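Local coordinates for protein putative sortase (Streptococcus pneumoniae, PDB 2W1K) that probably acts as a class C sortase, a transpeptidase that covalently links pilin subunits during assembly of the pneumococcal pilus fibre, at residues L67-L72 against D126-G131. Sequence-based numbering, arbitrary orientation.
Sequences LSIPSL and DQLKVG
Leu128 reaches across from the loop leading into strand 133-137 and lays its isobutyl end against Leu72 and Ile69, packing on the sortase beta-barrel where strand 65-69 gives way to a short 3-10 turn. The core of the contact is apolar, and the forked end of buried Leu128 suits it by meeting both residues together. CD1 of Leu72 rests 3.7 Å from CG of Leu128; the two side chains cross at about a right angle. CD2 of Leu128 sits among CG2 of Ile69 (3.9 Å), CD1 of Leu72 and OG of Ser71. Ile69 is beta-branched, at home in a strand; its chi1 of -51° puts CG1 beside the backbone N and leaves CG2 anti to it, facing Leu128. Ile69 in turn packs on Leu134 and Leu172, which carries the contact into the barrel interior. A backbone hydrogen bond from Leu72 N to Ile69 O (2.9 Å) closes the turn, from which Leu72 points toward the loop.

Polar groups occupy the margin. Ser71, small and exposed, makes a weak hydrogen bond to Asp132. Partly exposed Leu72 offers its second methyl to Gln127, whose aliphatic CB lies against it while the amide stays at the exposed rim, NE2 3.7 Å from Leu72 CD2.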
# COMPACT_ATOMS: atom_id res chain seq x y z
N LEU A 67 2.51 -5.64 -3.40
CA LEU A 67 2.60 -4.43 -4.16
C LEU A 67 3.86 -4.49 -5.07
O LEU A 67 4.98 -4.90 -4.64
CB LEU A 67 2.67 -3.21 -3.19
CG LEU A 67 2.72 -1.82 -3.86
CD1 LEU A 67 2.17 -0.77 -2.88
CD2 LEU A 67 4.19 -1.38 -4.22
N SER A 68 3.70 -4.05 -6.29
CA SER A 68 4.79 -4.18 -7.22
C SER A 68 4.92 -2.90 -8.04
O SER A 68 3.91 -2.31 -8.41
CB SER A 68 4.53 -5.40 -8.12
OG SER A 68 5.37 -5.35 -9.22
N ILE A 69 6.16 -2.39 -8.21
CA ILE A 69 6.38 -1.25 -9.12
C ILE A 69 7.55 -1.65 -10.01
O ILE A 69 8.72 -1.47 -9.62
CB ILE A 69 6.81 0.06 -8.37
CG1 ILE A 69 5.87 0.39 -7.24
CG2 ILE A 69 7.13 1.16 -9.33
CD1 ILE A 69 6.10 1.72 -6.65
N PRO A 70 7.24 -2.32 -11.12
CA PRO A 70 8.24 -2.91 -11.99
C PRO A 70 9.33 -1.94 -12.41
O PRO A 70 10.52 -2.32 -12.46
CB PRO A 70 7.43 -3.44 -13.24
CG PRO A 70 5.96 -3.66 -12.63
CD PRO A 70 5.84 -2.54 -11.59
N SER A 71 8.97 -0.69 -12.66
CA SER A 71 9.98 0.17 -13.17
C SER A 71 11.05 0.44 -12.12
O SER A 71 12.05 0.93 -12.45
CB SER A 71 9.38 1.43 -13.81
OG SER A 71 8.80 2.28 -12.83
N LEU A 72 10.82 0.08 -10.86
CA LEU A 72 11.80 0.30 -9.78
C LEU A 72 12.27 -1.04 -9.22
O LEU A 72 12.97 -1.09 -8.21
CB LEU A 72 11.14 1.07 -8.61
CG LEU A 72 10.80 2.55 -8.79
CD1 LEU A 72 10.24 3.36 -7.57
CD2 LEU A 72 12.00 3.29 -9.50
N ASP A 126 11.70 8.53 -5.72
CA ASP A 126 11.89 9.90 -6.33
C ASP A 126 12.16 9.78 -7.85
O ASP A 126 12.04 10.75 -8.57
CB ASP A 126 13.05 10.65 -5.67
CG ASP A 126 14.35 9.88 -5.73
OD1 ASP A 126 14.50 8.82 -5.12
OD2 ASP A 126 15.25 10.29 -6.44
N GLN A 127 12.49 8.58 -8.32
CA GLN A 127 12.65 8.31 -9.74
C GLN A 127 11.38 8.13 -10.63
O GLN A 127 11.51 8.12 -11.85
CB GLN A 127 13.44 7.05 -9.83
CG GLN A 127 14.87 7.29 -9.48
CD GLN A 127 15.68 6.02 -9.43
OE1 GLN A 127 16.70 5.97 -8.77
NE2 GLN A 127 15.22 4.97 -10.15
N LEU A 128 10.22 7.91 -10.00
CA LEU A 128 8.99 7.63 -10.66
C LEU A 128 8.59 8.82 -11.51
O LEU A 128 8.73 9.97 -11.03
CB LEU A 128 7.89 7.35 -9.62
CG LEU A 128 8.00 5.97 -8.97
CD1 LEU A 128 7.12 5.92 -7.67
CD2 LEU A 128 7.62 4.94 -10.03
N LYS A 129 8.10 8.53 -12.73
CA LYS A 129 7.69 9.56 -13.71
C LYS A 129 6.22 9.32 -13.89
O LYS A 129 5.78 8.20 -13.67
CB LYS A 129 8.34 9.30 -15.06
CG LYS A 129 9.89 9.32 -15.09
CD LYS A 129 10.51 10.76 -15.21
CE LYS A 129 12.06 10.77 -14.83
NZ LYS A 129 12.95 11.85 -15.48
N VAL A 130 5.48 10.37 -14.32
CA VAL A 130 4.04 10.33 -14.44
C VAL A 130 3.71 9.17 -15.43
O VAL A 130 4.38 9.04 -16.44
CB VAL A 130 3.57 11.64 -15.06
CG1 VAL A 130 2.10 11.58 -15.49
CG2 VAL A 130 3.88 12.86 -14.13
N GLY A 131 2.75 8.31 -15.13
CA GLY A 131 2.42 7.18 -16.03
C GLY A 131 3.01 5.85 -15.54
O GLY A 131 2.52 4.77 -15.87